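Local structure of metal-dependent hydrolase (2F6K) at residues I4-H9 against Y51-L56; Y93-P98 against L119-P124; A146-V151 against N198-I203; G175-T180 against A206-G211; D231-V236 against M253-P258. The protein is a manganese-bound amidohydrolase-superfamily enzyme that probably acts as a lyase, removing carboxyl groups in the manner of aminocarboxymuconate-semialdehyde decarboxylase. All coordinates share one frame; numbering follows the deposited sequence.

Overall arrangement
Contacts 1, 2 and 3 all belong to the parallel strands of a TIM barrel. Contacts 1 and 2 share a border, where Leu54 O lies 2.8 Å from Leu94 N, and contacts 2 and 3 another, where Val121 N lies 2.9 Å from Ile150 O. Phe6 of contact 1 reaches across the interior to Ile202 of contact 3. His7 and His9 put contact 1 at the manganese ion, with Thr122 of contact 2 about 8 Å from it by its side chain. Contacts 4 and 5 pack outside the strands, their centres about 15 Å apart, and Ile203 of contact 3 touches Thr180 and Val236 in them. They meet through Leu210 and Met233, and both touch the second subunit.

Contact 1 (I4-H9 against Y51-L56); sequences IDFHTH and YSILSL. With MN (manganese (II) ion), chain C.
Ile53 lays its CG1 over one face of the Phe6 ring, joining strands 3-9 and 49-55, the first two strands of the amidohydrolase TIM barrel. CG1 of Ile53 stands 4.1 Å from the ring centroid of Phe6, 13° off the normal. A bend at chi2 (71°) brings CD1 of Ile53 back to Ile4 CG2, 3.6 Å away. This is the tight, apolar part, and the backbone closes firmly beside it: Asp5 N gives its hydrogen to Tyr51 O at 2.7 Å, and Ile53 N bonds Asp5 O at 2.8 Å. Ile202 touches the Phe6 ring too, and an alanine in place of Phe6 would probably open a gap inside the barrel and leave Ile53 and Ile202 without the surface they pack on.

Past the corner at Phe6 and His7 the join is looser. Ser55 N reaches Thr8 O over 3.2 Å, with 138° at the hydrogen. On the face that carries Asp5 and Ser52, a water links Asp5 OD2, Thr8 OG1 and Ser52 OG; Asp5 OD2 has a further partner in Ser265, and Asp5 OD1 accepts from His7 N in an Asx turn. The hydrated end, buried though it is, is the metal site. His7 and His9, the His-X-His pair characteristic of this superfamily, bind manganese through NE2 together with His154, Asp266 and two waters. Ser55 is second shell: His9 ND1, the ring nitrogen not on the metal, donates in the ring plane to Ser55 O at 2.9 Å, from above that carbonyl's plane, and weakly to Ser55 OG at 3.1 Å.

Contact 2 (Y93-P98 against L119-P124); sequences YLASLP and LGVTVP
Leu94 reaches over the backbone of Gly120 and can be followed atom by atom. Its CB lies 3.9 Å from Gly120 O and faces the CB of Thr122. CG stands anti to the carbonyl carbon (chi1 -69°) and packs on Ile53 of the neighbouring strand. From there the branches part: CD1 continues the extended line and ends near Val121 O, while CD2 lies against the peptide of Gly120, 3.4 Å from Gly120 C. The room for CD2 comes from the missing side chain, since a CB at Gly120 would press on this methyl and also on the carbonyl oxygen of Leu119.

Strands 91-95 and 120-124 are the third and fourth of the TIM barrel, and helix 102-114 links them in a beta-alpha-beta crossover. Their backbones are tied by three hydrogen bonds: Leu119 N to Tyr93 O, Ala95 N to Gly120 O at 2.8 Å, and Thr122 N to Ala95 O. Ala95 and Val121 turn to the helix side, where Ala112 covers Ala95. Leu97 splits its two methyls there. The side chains of Leu97 and Val121 cross at about a right angle, CD2 of Leu97 4.0 Å from Val121 CG1, and CD1 of Leu97 lies alongside Val123 CG1 at 3.9 Å.

Beyond Ala95 the chains spread, and a water fills in for the direct bond: it accepts from Leu97 N and donates to Thr122 O, at 2.8 Å from each of these two atoms. Thr122 CG2 rests 3.7 Å from Ser96 OG, while Thr122 OG1 has a weak hydrogen bond to Ala152 O.

Contact 3 (A146-V151 against N198-I203); sequences ARQAIV and NIKVII
In the wall of the TIM barrel, the fifth and sixth strands join through Ile150 and Val151 on one side and Lys200 to Ile202 on the other. The bonding is regular and parallel. Lys200 N points at Ala149 O, 172° at the hydrogen. Lys200 O in turn takes Val151 N at 2.8 Å, from above its carbonyl plane, and Ile202 N goes on to Val151 O.

The two faces differ in what they hold. Inside the barrel, Ile150 CG2 meets Ile202 CD1 at 3.6 Å. On the outer face, Val151 CG2 touches Ile199 CG2 at 3.5 Å, and Leu144 of helix 138-145 packs against both residues. Ile199 CG2 also sits 3.4 Å from Ala149 O.

Lys200 runs extended as far as CE and then bends at chi4 (48°), which turns NZ back toward the residues that precede the strands, Asn198 and Gln148. There NZ makes a weak hydrogen bond to Asn198 O at 3.3 Å and lies beside Gln148 CB; its charge has a long, weak ion pair with Glu307. A methionine in its place would probably leave Asn198 O without this donor and Glu307 without its distant counter-charge.

Gln148 has positive phi because it is the C-prime residue of the Schellman motif that ends helix 138-145. Asn198 ND2 is held by Asp145 of the same helix. Gln148 CG rests 3.7 Å from Asn198 CB, and the amide planes of the two side chains stand 86° apart.

Contact 4 (G175-T180 against A206-G211); sequences GFFMDT and AGAFLG
Phe177 and Phe209 meet in an offset edge-to-face pair, their centroids 5.5 Å apart and their planes at 75°. The backbone of helix 171-189 sets CB of Phe177 over the face of Phe209; with CG anti to the carbonyl carbon (chi1 -83°) the ring then turns its edge toward that face. CB of Phe177 is 3.9 Å from the ring centroid of Phe209, and CD1 of Phe177 comes within 3.6 Å of Phe209 CE2. The other partner of the Phe177 ring is Ala208, whose CA stands over a face, 3.9 Å from the centroid.

Ala208 and Phe209 are the central residues of a type II' turn from Gly207 to Leu210, closed by Leu210 N on Gly207 O. The turn leads from strand 200-203 of the barrel into helix 210-225 and pushes the methyl of Ala208 at the helix: Ala208 CB lies 3.6 Å from Phe177 O. Thr180 presents its carbon side to that methyl, with CG2 anti to the backbone N and 3.9 Å from Ala208 CB. CG of selenomethionine Met178 runs alongside Phe209, 4.0 Å from CE1 at the ring edge.

Arg216 of the second subunit packs on Phe177. Between the two segments the contact is chiefly van der Waals and CH-pi, with a polar tie from Thr181 OG1, which hydrogen-bonds Phe177 O and, weakly, Phe209 N; the aromatic packing continues across the subunit interface, where Phe209 stacks on Phe209 of the second subunit.

Contact 5 (D231-V236 against M253-P258); sequences DVMHHV and MSLAQP
Met233 and Leu255 supply the apolar part. Selenomethionine Met233 is folded at chi2 (-62°) and again at chi3, which swings its methyl across to the leucine: CE of Met233 lies 4.1 Å from Leu255 CD1. Asp214 of helix 210-225 touches both side chains, and Arg247 of the second subunit packs on Leu255.

The backbone of Leu255 also meets the helix. Its carbonyl oxygen sits 3.6 Å from Met233 CB and 3.1 Å from His234 CD2, so it faces carbon atoms on both residues. The elements joined are helix 229-235, which runs into strand 237-239, and the loop that follows helix 248-252 and leads to strand 261-262; these strands are the seventh and eighth of the TIM barrel.

Water provides the polar bridges. One molecule accepts from Gln257 N at 2.7 Å and lies within bonding distance of Met233 O (2.6 Å) and Val236 O, at the end of the helix, where Val236 leaves helical angles. A second lies in the plane of the His234 ring, 3.0 Å from NE2, and donates weakly to Ser254 O. Ser254 OG bonds Arg247 of the second subunit.

Gln257 OE1 is modelled 2.8 Å from His234 O, two acceptors that should repel, so the placing of this oxygen is doubtful. At the other end of the same amide, NE2 of Gln257 hydrogen-bonds Glu259 OE1.

Contact 1 (I4-H9 against Y51-L56)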
# COMPACT_ATOMS: atom_id res chain seq x y z
N ILE A 4 26.92 29.94 5.51
CA ILE A 4 25.77 29.80 6.40
C ILE A 4 25.12 28.48 5.96
O ILE A 4 24.80 28.30 4.78
CB ILE A 4 24.75 30.95 6.23
CG1 ILE A 4 25.36 32.26 6.75
CG2 ILE A 4 23.48 30.63 7.01
CD1 ILE A 4 24.53 33.49 6.47
N ASP A 5 24.96 27.55 6.90
CA ASP A 5 24.40 26.23 6.62
C ASP A 5 22.89 26.16 6.88
O ASP A 5 22.46 26.24 8.02
CB ASP A 5 25.11 25.19 7.50
CG ASP A 5 24.96 23.78 6.98
OD1 ASP A 5 23.98 23.51 6.24
OD2 ASP A 5 25.83 22.95 7.33
N PHE A 6 22.08 25.98 5.84
CA PHE A 6 20.64 25.93 6.05
C PHE A 6 20.03 24.53 6.09
O PHE A 6 18.80 24.38 6.11
CB PHE A 6 19.92 26.75 4.98
CG PHE A 6 19.13 27.90 5.54
CD1 PHE A 6 19.56 29.21 5.37
CD2 PHE A 6 17.96 27.67 6.27
CE1 PHE A 6 18.84 30.28 5.90
CE2 PHE A 6 17.24 28.73 6.82
CZ PHE A 6 17.68 30.04 6.63
N HIS A 7 20.88 23.51 6.08
CA HIS A 7 20.42 22.13 6.14
C HIS A 7 21.45 21.34 6.92
O HIS A 7 22.36 20.75 6.36
CB HIS A 7 20.25 21.56 4.73
CG HIS A 7 19.60 20.20 4.69
ND1 HIS A 7 18.72 19.83 3.70
CD2 HIS A 7 19.72 19.13 5.51
CE1 HIS A 7 18.34 18.58 3.90
NE2 HIS A 7 18.93 18.13 4.99
N THR A 8 21.30 21.36 8.24
CA THR A 8 22.20 20.67 9.13
C THR A 8 21.33 20.19 10.30
O THR A 8 20.35 20.86 10.66
CB THR A 8 23.35 21.62 9.57
OG1 THR A 8 24.14 21.00 10.58
CG2 THR A 8 22.79 22.95 10.07
N HIS A 9 21.65 19.04 10.88
CA HIS A 9 20.79 18.49 11.93
C HIS A 9 21.36 18.22 13.33
O HIS A 9 22.58 18.20 13.54
CB HIS A 9 20.16 17.19 11.44
CG HIS A 9 19.47 17.30 10.11
ND1 HIS A 9 18.37 18.10 9.90
CD2 HIS A 9 19.72 16.68 8.93
CE1 HIS A 9 17.97 17.97 8.65
NE2 HIS A 9 18.77 17.12 8.04
N TYR A 51 27.76 30.10 10.53
CA TYR A 51 26.43 29.98 11.12
C TYR A 51 25.64 28.81 10.55
O TYR A 51 25.60 28.61 9.33
CB TYR A 51 25.66 31.29 10.87
CG TYR A 51 24.43 31.46 11.73
CD1 TYR A 51 24.54 31.73 13.09
CD2 TYR A 51 23.15 31.39 11.17
CE1 TYR A 51 23.42 31.92 13.88
CE2 TYR A 51 22.01 31.59 11.95
CZ TYR A 51 22.16 31.86 13.31
OH TYR A 51 21.05 32.06 14.10
N SER A 52 25.01 28.05 11.44
CA SER A 52 24.20 26.90 11.05
C SER A 52 22.76 27.01 11.56
O SER A 52 22.55 27.32 12.74
CB SER A 52 24.80 25.60 11.61
OG SER A 52 26.09 25.32 11.10
N ILE A 53 21.78 26.77 10.70
CA ILE A 53 20.40 26.81 11.14
C ILE A 53 19.98 25.37 11.38
O ILE A 53 19.61 24.67 10.44
CB ILE A 53 19.45 27.45 10.11
CG1 ILE A 53 19.77 28.93 9.94
CG2 ILE A 53 18.00 27.30 10.59
CD1 ILE A 53 21.06 29.20 9.22
N LEU A 54 20.04 24.93 12.63
CA LEU A 54 19.69 23.56 12.98
C LEU A 54 18.21 23.19 12.80
O LEU A 54 17.32 24.03 12.97
CB LEU A 54 20.12 23.28 14.42
CG LEU A 54 21.62 23.39 14.69
CD1 LEU A 54 21.85 23.41 16.18
CD2 LEU A 54 22.37 22.23 14.04
N SER A 55 17.97 21.93 12.46
CA SER A 55 16.62 21.43 12.28
C SER A 55 16.60 19.93 12.57
O SER A 55 17.62 19.25 12.44
CB SER A 55 16.13 21.66 10.85
OG SER A 55 16.75 20.78 9.95
N LEU A 56 15.44 19.43 12.97
CA LEU A 56 15.28 18.01 13.26
C LEU A 56 15.06 17.30 11.93
O LEU A 56 14.24 17.73 11.11
CB LEU A 56 14.08 17.81 14.19
CG LEU A 56 13.88 16.44 14.85
CD1 LEU A 56 15.00 16.17 15.84
CD2 LEU A 56 12.54 16.43 15.56
MN MN C . 18.52 16.27 5.94
O HOH W 1 26.35 22.52 10.27
O HOH W 2 18.51 15.09 4.22
O HOH W 3 18.67 14.28 7.10

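Contact 2 (Y93-P98 against L119-P124)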
# COMPACT_ATOMS: atom_id res chain seq x y z
N TYR A 93 18.00 27.85 14.97
CA TYR A 93 17.20 26.66 14.76
C TYR A 93 15.82 26.91 14.18
O TYR A 93 15.26 28.00 14.31
CB TYR A 93 17.03 25.88 16.06
CG TYR A 93 15.95 26.41 16.98
CD1 TYR A 93 16.10 27.64 17.64
CD2 TYR A 93 14.78 25.69 17.20
CE1 TYR A 93 15.11 28.12 18.51
CE2 TYR A 93 13.79 26.15 18.06
CZ TYR A 93 13.96 27.37 18.72
OH TYR A 93 12.99 27.81 19.59
N LEU A 94 15.31 25.87 13.54
CA LEU A 94 13.97 25.85 12.97
C LEU A 94 13.17 24.92 13.88
O LEU A 94 13.61 23.81 14.20
CB LEU A 94 14.01 25.29 11.55
CG LEU A 94 14.70 26.15 10.49
CD1 LEU A 94 14.71 25.40 9.17
CD2 LEU A 94 13.97 27.49 10.36
N ALA A 95 11.99 25.36 14.29
CA ALA A 95 11.17 24.55 15.17
C ALA A 95 10.41 23.44 14.44
O ALA A 95 10.01 23.60 13.28
CB ALA A 95 10.19 25.43 15.91
N SER A 96 10.22 22.31 15.12
CA SER A 96 9.46 21.20 14.55
C SER A 96 8.01 21.42 14.97
O SER A 96 7.75 22.16 15.92
CB SER A 96 9.97 19.86 15.07
OG SER A 96 11.24 19.55 14.54
N LEU A 97 7.07 20.79 14.28
CA LEU A 97 5.66 20.95 14.60
C LEU A 97 4.99 19.60 14.90
O LEU A 97 5.27 18.60 14.24
CB LEU A 97 4.93 21.63 13.44
CG LEU A 97 5.46 22.98 12.98
CD1 LEU A 97 4.60 23.51 11.84
CD2 LEU A 97 5.46 23.97 14.13
N PRO A 98 4.10 19.58 15.90
CA PRO A 98 3.39 18.35 16.29
C PRO A 98 2.35 17.91 15.27
O PRO A 98 1.22 17.56 15.62
CB PRO A 98 2.78 18.73 17.63
CG PRO A 98 2.44 20.17 17.43
CD PRO A 98 3.68 20.71 16.73
N LEU A 119 13.95 30.58 14.09
CA LEU A 119 14.14 31.37 12.88
C LEU A 119 13.06 30.99 11.87
O LEU A 119 12.95 31.60 10.81
CB LEU A 119 15.53 31.10 12.27
CG LEU A 119 16.72 31.44 13.19
CD1 LEU A 119 18.03 31.06 12.53
CD2 LEU A 119 16.69 32.94 13.51
N GLY A 120 12.28 29.97 12.23
CA GLY A 120 11.23 29.49 11.36
C GLY A 120 10.88 28.06 11.74
O GLY A 120 11.17 27.62 12.85
N VAL A 121 10.27 27.31 10.83
CA VAL A 121 9.92 25.94 11.14
C VAL A 121 10.40 24.95 10.09
O VAL A 121 10.69 25.33 8.95
CB VAL A 121 8.38 25.75 11.29
CG1 VAL A 121 7.84 26.67 12.37
CG2 VAL A 121 7.69 26.01 9.96
N THR A 122 10.50 23.69 10.49
CA THR A 122 10.88 22.63 9.58
C THR A 122 9.71 21.66 9.61
O THR A 122 9.15 21.40 10.68
CB THR A 122 12.16 21.89 10.03
OG1 THR A 122 12.40 20.78 9.16
CG2 THR A 122 12.04 21.37 11.44
N VAL A 123 9.32 21.15 8.45
CA VAL A 123 8.20 20.23 8.39
C VAL A 123 8.49 19.02 7.50
O VAL A 123 9.26 19.10 6.53
CB VAL A 123 6.91 20.94 7.87
CG1 VAL A 123 6.55 22.08 8.81
CG2 VAL A 123 7.13 21.48 6.44
N PRO A 124 7.89 17.87 7.82
CA PRO A 124 8.10 16.66 7.04
C PRO A 124 7.25 16.70 5.78
O PRO A 124 6.11 17.16 5.82
CB PRO A 124 7.65 15.56 7.99
CG PRO A 124 6.50 16.20 8.69
CD PRO A 124 7.03 17.60 8.99
O HOH W 4 8.30 19.23 12.31

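Contact 3 (A146-V151 against N198-I203)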
# COMPACT_ATOMS: atom_id res chain seq x y z
N ALA A 146 0.98 34.57 8.36
CA ALA A 146 0.82 35.83 9.08
C ALA A 146 2.16 36.33 9.61
O ALA A 146 2.33 37.52 9.87
CB ALA A 146 -0.17 35.66 10.22
N ARG A 147 3.12 35.41 9.76
CA ARG A 147 4.44 35.79 10.26
C ARG A 147 5.50 35.76 9.17
O ARG A 147 6.68 35.94 9.46
CB ARG A 147 4.84 34.86 11.41
CG ARG A 147 3.87 34.90 12.58
CD ARG A 147 4.15 33.82 13.63
NE ARG A 147 3.35 34.05 14.83
CZ ARG A 147 2.03 33.89 14.90
NH1 ARG A 147 1.35 33.49 13.84
NH2 ARG A 147 1.39 34.17 16.03
N GLN A 148 5.08 35.56 7.92
CA GLN A 148 6.03 35.52 6.81
C GLN A 148 7.16 34.57 7.19
O GLN A 148 8.33 34.85 6.95
CB GLN A 148 6.61 36.91 6.56
CG GLN A 148 5.60 37.91 6.04
CD GLN A 148 5.93 39.33 6.46
OE1 GLN A 148 5.85 39.66 7.64
NE2 GLN A 148 6.29 40.17 5.50
N ALA A 149 6.78 33.45 7.79
CA ALA A 149 7.73 32.46 8.26
C ALA A 149 8.47 31.65 7.19
O ALA A 149 7.98 31.42 6.07
CB ALA A 149 7.01 31.51 9.22
N ILE A 150 9.67 31.22 7.56
CA ILE A 150 10.47 30.37 6.70
C ILE A 150 9.98 28.95 7.03
O ILE A 150 9.91 28.56 8.20
CB ILE A 150 11.97 30.47 7.08
CG1 ILE A 150 12.52 31.85 6.70
CG2 ILE A 150 12.76 29.35 6.39
CD1 ILE A 150 13.84 32.17 7.34
N VAL A 151 9.62 28.19 6.00
CA VAL A 151 9.17 26.82 6.20
C VAL A 151 10.06 25.90 5.37
O VAL A 151 10.04 25.93 4.14
CB VAL A 151 7.71 26.65 5.75
CG1 VAL A 151 7.33 25.19 5.76
CG2 VAL A 151 6.78 27.42 6.68
N ASN A 198 3.24 34.81 1.56
CA ASN A 198 4.20 35.35 2.50
C ASN A 198 5.13 34.33 3.12
O ASN A 198 6.16 34.70 3.70
CB ASN A 198 3.45 36.11 3.59
CG ASN A 198 2.56 37.19 3.01
OD1 ASN A 198 3.04 38.11 2.35
ND2 ASN A 198 1.24 37.07 3.24
N ILE A 199 4.78 33.06 3.01
CA ILE A 199 5.64 32.02 3.56
C ILE A 199 6.81 31.83 2.62
O ILE A 199 6.64 31.89 1.40
CB ILE A 199 4.90 30.68 3.69
CG1 ILE A 199 3.73 30.82 4.67
CG2 ILE A 199 5.88 29.60 4.15
CD1 ILE A 199 2.90 29.57 4.83
N LYS A 200 7.99 31.62 3.18
CA LYS A 200 9.19 31.41 2.38
C LYS A 200 9.52 29.94 2.52
O LYS A 200 10.07 29.50 3.53
CB LYS A 200 10.32 32.27 2.91
CG LYS A 200 10.00 33.75 2.87
CD LYS A 200 10.83 34.52 3.89
CE LYS A 200 10.53 35.99 3.81
NZ LYS A 200 9.05 36.24 3.79
N VAL A 201 9.17 29.18 1.49
CA VAL A 201 9.38 27.74 1.46
C VAL A 201 10.73 27.31 0.90
O VAL A 201 11.07 27.60 -0.24
CB VAL A 201 8.26 27.07 0.65
CG1 VAL A 201 8.48 25.57 0.56
CG2 VAL A 201 6.92 27.39 1.28
N ILE A 202 11.49 26.60 1.72
CA ILE A 202 12.78 26.08 1.30
C ILE A 202 12.58 24.60 0.91
O ILE A 202 12.20 23.79 1.75
CB ILE A 202 13.82 26.12 2.44
CG1 ILE A 202 14.05 27.57 2.90
CG2 ILE A 202 15.13 25.49 1.98
CD1 ILE A 202 14.99 27.69 4.11
N ILE A 203 12.82 24.27 -0.36
CA ILE A 203 12.69 22.88 -0.81
C ILE A 203 14.12 22.32 -0.84
O ILE A 203 14.99 22.81 -1.55
CB ILE A 203 12.03 22.83 -2.19
CG1 ILE A 203 10.59 23.35 -2.08
CG2 ILE A 203 12.02 21.40 -2.72
CD1 ILE A 203 9.85 23.43 -3.38

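Contact 4 (G175-T180 against A206-G211)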
# COMPACT_ATOMS: atom_id res chain seq x y z
N GLY A 175 13.78 7.34 -2.29
CA GLY A 175 12.54 7.65 -1.60
C GLY A 175 12.38 9.11 -1.22
O GLY A 175 11.33 9.73 -1.48
N PHE A 176 13.40 9.69 -0.60
CA PHE A 176 13.33 11.08 -0.20
C PHE A 176 12.97 11.97 -1.39
O PHE A 176 12.09 12.83 -1.30
CB PHE A 176 14.66 11.53 0.40
CG PHE A 176 14.82 11.19 1.86
CD1 PHE A 176 13.82 10.50 2.55
CD2 PHE A 176 15.97 11.58 2.55
CE1 PHE A 176 13.97 10.20 3.90
CE2 PHE A 176 16.12 11.29 3.91
CZ PHE A 176 15.13 10.60 4.59
N PHE A 177 13.65 11.77 -2.52
CA PHE A 177 13.38 12.58 -3.69
C PHE A 177 11.96 12.42 -4.20
O PHE A 177 11.31 13.40 -4.57
CB PHE A 177 14.37 12.28 -4.81
CG PHE A 177 15.67 13.02 -4.67
CD1 PHE A 177 16.37 13.42 -5.79
CD2 PHE A 177 16.17 13.34 -3.41
CE1 PHE A 177 17.55 14.13 -5.68
CE2 PHE A 177 17.35 14.06 -3.29
CZ PHE A 177 18.05 14.46 -4.42
N MSE A 178 11.48 11.19 -4.23
CA MSE A 178 10.13 10.96 -4.70
C MSE A 178 9.15 11.69 -3.79
O MSE A 178 8.19 12.31 -4.26
CB MSE A 178 9.82 9.47 -4.74
CG MSE A 178 10.71 8.68 -5.71
SE MSE A 178 10.13 6.84 -6.01
CE MSE A 178 10.40 6.13 -4.23
N ASP A 179 9.42 11.68 -2.49
CA ASP A 179 8.52 12.33 -1.55
C ASP A 179 8.51 13.85 -1.66
O ASP A 179 7.45 14.47 -1.61
CB ASP A 179 8.81 11.92 -0.12
CG ASP A 179 7.54 11.71 0.68
OD1 ASP A 179 6.75 10.82 0.31
OD2 ASP A 179 7.33 12.43 1.67
N THR A 180 9.69 14.45 -1.79
CA THR A 180 9.78 15.89 -1.92
C THR A 180 9.04 16.31 -3.17
O THR A 180 8.30 17.29 -3.18
CB THR A 180 11.24 16.37 -2.01
OG1 THR A 180 11.87 16.19 -0.73
CG2 THR A 180 11.30 17.85 -2.39
N ALA A 206 18.23 20.62 -3.74
CA ALA A 206 18.11 21.21 -5.07
C ALA A 206 16.80 20.90 -5.80
O ALA A 206 16.78 20.78 -7.03
CB ALA A 206 19.29 20.79 -5.92
N GLY A 207 15.71 20.75 -5.05
CA GLY A 207 14.42 20.50 -5.67
C GLY A 207 14.11 19.07 -6.08
O GLY A 207 13.15 18.83 -6.81
N ALA A 208 14.92 18.13 -5.59
CA ALA A 208 14.75 16.72 -5.91
C ALA A 208 14.56 16.54 -7.41
O ALA A 208 15.46 16.83 -8.19
CB ALA A 208 13.56 16.16 -5.14
N PHE A 209 13.38 16.08 -7.83
CA PHE A 209 13.10 15.85 -9.25
C PHE A 209 12.39 17.00 -9.96
O PHE A 209 12.03 16.88 -11.14
CB PHE A 209 12.25 14.59 -9.43
CG PHE A 209 12.93 13.32 -9.01
CD1 PHE A 209 12.20 12.29 -8.43
CD2 PHE A 209 14.31 13.16 -9.17
CE1 PHE A 209 12.82 11.12 -8.01
CE2 PHE A 209 14.94 11.99 -8.75
CZ PHE A 209 14.19 10.97 -8.17
N LEU A 210 12.17 18.11 -9.26
CA LEU A 210 11.48 19.23 -9.89
C LEU A 210 12.17 19.68 -11.19
O LEU A 210 11.50 20.02 -12.16
CB LEU A 210 11.38 20.41 -8.91
CG LEU A 210 10.61 20.09 -7.62
CD1 LEU A 210 10.29 21.39 -6.87
CD2 LEU A 210 9.32 19.35 -7.96
N GLY A 211 13.50 19.66 -11.21
CA GLY A 211 14.24 20.05 -12.39
C GLY A 211 13.79 19.32 -13.65
O GLY A 211 13.92 19.85 -14.75

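Contact 5 (D231-V236 against M253-P258)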
# COMPACT_ATOMS: atom_id res chain seq x y z
N ASP A 231 6.56 30.20 -12.36
CA ASP A 231 6.53 31.35 -11.47
C ASP A 231 6.80 30.87 -10.05
O ASP A 231 7.52 31.51 -9.28
CB ASP A 231 5.18 32.07 -11.50
CG ASP A 231 4.96 32.83 -12.79
OD1 ASP A 231 5.95 33.41 -13.31
OD2 ASP A 231 3.80 32.87 -13.26
N VAL A 232 6.23 29.72 -9.70
CA VAL A 232 6.41 29.15 -8.37
C VAL A 232 7.89 28.81 -8.12
O VAL A 232 8.41 29.01 -7.02
CB VAL A 232 5.55 27.89 -8.18
CG1 VAL A 232 5.72 27.34 -6.77
CG2 VAL A 232 4.08 28.22 -8.43
N MSE A 233 8.56 28.30 -9.15
CA MSE A 233 9.97 27.96 -9.02
C MSE A 233 10.82 29.20 -8.74
O MSE A 233 11.91 29.10 -8.18
CB MSE A 233 10.47 27.24 -10.28
CG MSE A 233 9.88 25.82 -10.46
SE MSE A 233 10.37 24.58 -9.01
CE MSE A 233 12.20 24.25 -9.55
N HIS A 234 10.31 30.36 -9.12
CA HIS A 234 11.02 31.61 -8.88
C HIS A 234 10.71 32.10 -7.47
O HIS A 234 11.52 32.78 -6.84
CB HIS A 234 10.58 32.69 -9.88
CG HIS A 234 11.21 32.54 -11.23
ND1 HIS A 234 10.56 32.91 -12.39
CD2 HIS A 234 12.43 32.10 -11.60
CE1 HIS A 234 11.35 32.69 -13.42
NE2 HIS A 234 12.49 32.20 -12.97
N HIS A 235 9.53 31.74 -6.99
CA HIS A 235 9.05 32.16 -5.68
C HIS A 235 9.61 31.44 -4.46
O HIS A 235 9.82 32.06 -3.42
CB HIS A 235 7.52 32.07 -5.68
CG HIS A 235 6.89 32.54 -4.41
ND1 HIS A 235 6.18 31.71 -3.57
CD2 HIS A 235 6.80 33.78 -3.86
CE1 HIS A 235 5.69 32.41 -2.57
NE2 HIS A 235 6.05 33.67 -2.72
N VAL A 236 9.85 30.14 -4.57
CA VAL A 236 10.37 29.39 -3.44
C VAL A 236 11.89 29.42 -3.35
O VAL A 236 12.57 30.05 -4.17
CB VAL A 236 9.93 27.92 -3.49
CG1 VAL A 236 8.42 27.85 -3.71
CG2 VAL A 236 10.67 27.19 -4.57
N MSE A 253 19.09 25.85 -11.82
CA MSE A 253 19.37 27.27 -12.00
C MSE A 253 18.70 27.89 -13.21
O MSE A 253 18.67 29.12 -13.34
CB MSE A 253 20.89 27.50 -12.03
CG MSE A 253 21.55 27.11 -10.71
SE MSE A 253 23.45 27.41 -10.60
CE MSE A 253 23.98 26.32 -12.10
N SER A 254 18.14 27.06 -14.08
CA SER A 254 17.43 27.60 -15.24
C SER A 254 15.97 27.82 -14.84
O SER A 254 15.17 28.34 -15.63
CB SER A 254 17.50 26.62 -16.41
OG SER A 254 16.68 25.49 -16.17
N LEU A 255 15.63 27.44 -13.61
CA LEU A 255 14.26 27.58 -13.09
C LEU A 255 14.18 28.41 -11.81
O LEU A 255 13.22 29.14 -11.60
CB LEU A 255 13.66 26.20 -12.81
CG LEU A 255 13.38 25.26 -13.97
CD1 LEU A 255 13.27 23.83 -13.44
CD2 LEU A 255 12.10 25.67 -14.68
N ALA A 256 15.20 28.28 -10.96
CA ALA A 256 15.23 29.00 -9.69
C ALA A 256 15.83 30.39 -9.80
O ALA A 256 16.59 30.69 -10.71
CB ALA A 256 16.02 28.19 -8.67
N GLN A 257 15.48 31.23 -8.84
CA GLN A 257 16.00 32.59 -8.79
C GLN A 257 17.39 32.48 -8.16
O GLN A 257 17.60 31.74 -7.20
CB GLN A 257 15.08 33.45 -7.91
CG GLN A 257 14.78 34.83 -8.46
CD GLN A 257 13.87 35.63 -7.55
OE1 GLN A 257 12.72 35.27 -7.32
NE2 GLN A 257 14.39 36.73 -7.01
N PRO A 258 18.37 33.22 -8.71
CA PRO A 258 19.75 33.22 -8.21
C PRO A 258 19.89 33.51 -6.73
O PRO A 258 20.73 32.91 -6.06
CB PRO A 258 20.42 34.29 -9.07
CG PRO A 258 19.73 34.10 -10.38
CD PRO A 258 18.27 33.98 -9.97
O HOH W 5 13.86 30.28 -6.87
O HOH W 6 15.01 30.96 -14.13